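PDB 3U4T: TPR repeat-containing protein from Cytophaga hutchinsonii, which is of unknown function but, as a tetratricopeptide-repeat protein, probably serves as a helical scaffold for binding other proteins. Local coordinates for residues A[146-154]-A[177-188]. The protein carries 1 engineered substitution. Sequence-based numbering, arbitrary orientation.
Sequences YELGQAYYY and IGYLWRARANAA
Tyr146 and Tyr153 both hold CG anti to the backbone N (chi1 176° in each), which swings their rings across to helix 177-188, while Trp181 sets its CG beside its own backbone N and drives the indole between them. The indole is a knob seated among Tyr146, Gln150, Tyr153 and Tyr154. Its six-membered ring meets Tyr153 edge to face, centroids 5.4 Å apart and planes at 84°, with Trp181 CZ3 lying 3.9 Å from Tyr153 CD2. At the pyrrole end the relation reverses: the edge of Tyr146 turns to the indole face in an offset edge-to-face pair, and Trp181 NE1 gives Tyr146 OH a weak, bent hydrogen bond of 3.0 Å. Gln150 sets CG beside its backbone N, laying that methylene over the indole, 4.1 Å from the centroid of the six-membered ring, a CH-pi contact; beyond CG the extended chain carries the amide to the rim near Trp181 CZ2. Arg184 NH1 lies over the opposite face, although the NE of this arginine forms a salt bridge with Glu222. Ile177 contributes a branched aliphatic surface, its CD1 3.7 Å from Tyr146 OH. Tyr153 is itself a knob, and small Ala185 and Ala188 let its ring approach the backbone of helix 177-188; a water 2.9 Å from Tyr153 OH joins it to Arg184 O. Putting an alanine at Trp181 would probably open a gap between the helices, leaving the edge of Tyr146 and the face of Tyr153 without their aromatic partner and the Tyr146 hydroxyl without the indole N-H. Phe165 of helix 158-171 also meets the indole. The two segments run nearly parallel, at 18°, with that helix between them in sequence, consistent with the side-by-side stacking of helices in a tetratricopeptide-repeat array.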
# COMPACT_ATOMS: atom_id res chain seq x y z
N TYR A 146 -1.31 2.19 8.65
CA TYR A 146 -2.29 1.31 8.02
C TYR A 146 -1.65 -0.04 7.66
O TYR A 146 -2.22 -1.11 7.91
CB TYR A 146 -2.84 1.97 6.76
CG TYR A 146 -3.80 1.10 5.97
CD1 TYR A 146 -3.67 0.96 4.59
CD2 TYR A 146 -4.85 0.44 6.60
CE1 TYR A 146 -4.56 0.18 3.86
CE2 TYR A 146 -5.75 -0.34 5.88
CZ TYR A 146 -5.59 -0.47 4.51
OH TYR A 146 -6.47 -1.25 3.79
N GLU A 147 -0.45 0.03 7.07
CA GLU A 147 0.29 -1.16 6.67
C GLU A 147 0.88 -1.88 7.87
O GLU A 147 1.07 -3.09 7.84
CB GLU A 147 1.39 -0.78 5.68
CG GLU A 147 0.90 -0.80 4.24
CD GLU A 147 1.75 0.04 3.32
OE1 GLU A 147 2.82 0.50 3.76
OE2 GLU A 147 1.34 0.23 2.15
N LEU A 148 1.17 -1.13 8.93
CA LEU A 148 1.73 -1.75 10.11
C LEU A 148 0.61 -2.50 10.83
O LEU A 148 0.81 -3.62 11.29
CB LEU A 148 2.35 -0.68 11.02
CG LEU A 148 2.94 -1.15 12.36
CD1 LEU A 148 3.88 -2.33 12.18
CD2 LEU A 148 3.66 0.02 13.00
N GLY A 149 -0.57 -1.89 10.89
CA GLY A 149 -1.70 -2.54 11.54
C GLY A 149 -2.07 -3.85 10.88
O GLY A 149 -2.40 -4.85 11.55
N GLN A 150 -2.01 -3.86 9.55
CA GLN A 150 -2.31 -5.06 8.80
C GLN A 150 -1.27 -6.12 9.12
O GLN A 150 -1.61 -7.30 9.23
CB GLN A 150 -2.29 -4.76 7.30
CG GLN A 150 -3.41 -3.85 6.84
CD GLN A 150 -3.37 -3.63 5.35
OE1 GLN A 150 -2.50 -2.94 4.84
NE2 GLN A 150 -4.30 -4.25 4.65
N ALA A 151 -0.02 -5.72 9.26
CA ALA A 151 1.02 -6.70 9.57
C ALA A 151 0.70 -7.33 10.92
O ALA A 151 0.75 -8.54 11.06
CB ALA A 151 2.39 -6.06 9.59
N TYR A 152 0.36 -6.49 11.90
CA TYR A 152 0.01 -6.98 13.23
C TYR A 152 -1.19 -7.94 13.16
O TYR A 152 -1.16 -9.03 13.72
CB TYR A 152 -0.36 -5.80 14.15
CG TYR A 152 0.81 -4.98 14.65
CD1 TYR A 152 1.99 -5.59 15.08
CD2 TYR A 152 0.71 -3.59 14.75
CE1 TYR A 152 3.04 -4.84 15.60
CE2 TYR A 152 1.76 -2.83 15.27
CZ TYR A 152 2.92 -3.46 15.70
OH TYR A 152 3.95 -2.71 16.21
N TYR A 153 -2.23 -7.52 12.45
CA TYR A 153 -3.44 -8.32 12.30
C TYR A 153 -3.16 -9.72 11.80
O TYR A 153 -3.61 -10.71 12.39
CB TYR A 153 -4.40 -7.64 11.32
CG TYR A 153 -5.66 -8.43 11.01
CD1 TYR A 153 -6.79 -8.32 11.82
CD2 TYR A 153 -5.72 -9.27 9.90
CE1 TYR A 153 -7.97 -9.01 11.52
CE2 TYR A 153 -6.88 -9.98 9.59
CZ TYR A 153 -8.01 -9.84 10.40
OH TYR A 153 -9.17 -10.53 10.10
N TYR A 154 -2.44 -9.81 10.69
CA TYR A 154 -2.14 -11.11 10.13
C TYR A 154 -1.14 -11.85 10.98
O TYR A 154 -0.95 -13.05 10.81
CB TYR A 154 -1.67 -10.95 8.68
CG TYR A 154 -2.81 -10.61 7.76
CD1 TYR A 154 -3.87 -11.48 7.58
CD2 TYR A 154 -2.83 -9.40 7.06
CE1 TYR A 154 -4.94 -11.17 6.73
CE2 TYR A 154 -3.88 -9.08 6.21
CZ TYR A 154 -4.93 -9.96 6.05
OH TYR A 154 -5.97 -9.63 5.19
N ILE A 177 -11.65 3.34 5.77
CA ILE A 177 -10.68 2.28 5.84
C ILE A 177 -10.22 2.01 7.27
O ILE A 177 -9.85 0.89 7.61
CB ILE A 177 -9.48 2.61 4.95
CG1 ILE A 177 -9.21 1.43 4.01
CG2 ILE A 177 -8.28 2.96 5.82
CD1 ILE A 177 -8.36 1.77 2.79
N GLY A 178 -10.26 3.03 8.12
CA GLY A 178 -9.86 2.85 9.50
C GLY A 178 -10.93 2.11 10.28
O GLY A 178 -10.63 1.23 11.09
N TYR A 179 -12.19 2.46 10.04
CA TYR A 179 -13.27 1.79 10.74
C TYR A 179 -13.33 0.33 10.30
O TYR A 179 -13.53 -0.57 11.12
CB TYR A 179 -14.60 2.49 10.46
CG TYR A 179 -14.70 3.87 11.09
CD1 TYR A 179 -14.66 4.04 12.48
CD2 TYR A 179 -14.84 5.01 10.29
CE1 TYR A 179 -14.76 5.31 13.05
CE2 TYR A 179 -14.93 6.28 10.85
CZ TYR A 179 -14.89 6.42 12.23
OH TYR A 179 -14.98 7.69 12.76
N LEU A 180 -13.14 0.10 9.00
CA LEU A 180 -13.15 -1.26 8.45
C LEU A 180 -12.17 -2.15 9.20
O LEU A 180 -12.52 -3.24 9.67
CB LEU A 180 -12.76 -1.24 6.97
CG LEU A 180 -12.73 -2.62 6.30
CD1 LEU A 180 -14.15 -3.15 6.13
CD2 LEU A 180 -12.05 -2.51 4.94
N TRP A 181 -10.92 -1.67 9.32
CA TRP A 181 -9.87 -2.44 10.00
C TRP A 181 -10.01 -2.52 11.50
O TRP A 181 -9.65 -3.53 12.10
CB TRP A 181 -8.48 -1.95 9.58
CG TRP A 181 -8.12 -2.48 8.22
CD1 TRP A 181 -8.27 -1.84 7.02
CD2 TRP A 181 -7.70 -3.82 7.91
NE1 TRP A 181 -7.98 -2.70 5.98
CE2 TRP A 181 -7.63 -3.92 6.50
CE3 TRP A 181 -7.39 -4.94 8.69
CZ2 TRP A 181 -7.25 -5.10 5.86
CZ3 TRP A 181 -7.02 -6.11 8.05
CH2 TRP A 181 -6.95 -6.18 6.64
N ARG A 182 -10.53 -1.47 12.12
CA ARG A 182 -10.77 -1.51 13.56
C ARG A 182 -11.82 -2.59 13.75
O ARG A 182 -11.76 -3.41 14.68
CB ARG A 182 -11.34 -0.20 14.08
CG ARG A 182 -10.35 0.93 14.17
CD ARG A 182 -10.71 1.80 15.37
NE ARG A 182 -10.56 1.06 16.62
CZ ARG A 182 -10.92 1.53 17.82
NH1 ARG A 182 -11.46 2.73 17.92
NH2 ARG A 182 -10.71 0.80 18.91
N ALA A 183 -12.79 -2.60 12.84
CA ALA A 183 -13.86 -3.58 12.90
C ALA A 183 -13.25 -4.98 12.84
O ALA A 183 -13.49 -5.81 13.70
CB ALA A 183 -14.82 -3.37 11.74
N ARG A 184 -12.44 -5.22 11.81
CA ARG A 184 -11.79 -6.50 11.62
C ARG A 184 -10.89 -6.87 12.79
O ARG A 184 -10.86 -8.02 13.23
CB ARG A 184 -10.99 -6.48 10.33
CG ARG A 184 -11.88 -6.44 9.11
CD ARG A 184 -11.08 -6.37 7.84
NE ARG A 184 -11.87 -6.57 6.63
CZ ARG A 184 -11.39 -6.44 5.41
NH1 ARG A 184 -10.12 -6.10 5.25
NH2 ARG A 184 -12.15 -6.65 4.35
N ALA A 185 -10.16 -5.90 13.31
CA ALA A 185 -9.28 -6.15 14.43
C ALA A 185 -10.09 -6.58 15.66
O ALA A 185 -9.67 -7.46 16.42
CB ALA A 185 -8.48 -4.91 14.73
N ASN A 186 -11.25 -5.96 15.86
CA ASN A 186 -12.09 -6.30 17.00
C ASN A 186 -12.88 -7.61 16.82
O ASN A 186 -13.12 -8.34 17.78
CB ASN A 186 -13.01 -5.12 17.33
CG ASN A 186 -12.32 -4.07 18.20
OD1 ASN A 186 -12.26 -4.21 19.42
ND2 ASN A 186 -11.79 -3.03 17.58
N ALA A 187 -13.25 -7.92 15.58
CA ALA A 187 -13.97 -9.17 15.31
C ALA A 187 -13.04 -10.34 15.60
O ALA A 187 -13.47 -11.42 15.98
CB ALA A 187 -14.44 -9.22 13.85
N ALA A 188 -11.74 -10.12 15.40
CA ALA A 188 -10.73 -11.14 15.65
C ALA A 188 -10.60 -11.42 17.15
O ALA A 188 -10.28 -12.54 17.55
CB ALA A 188 -9.40 -10.68 15.08
O HOH W 1 -11.50 -10.62 11.87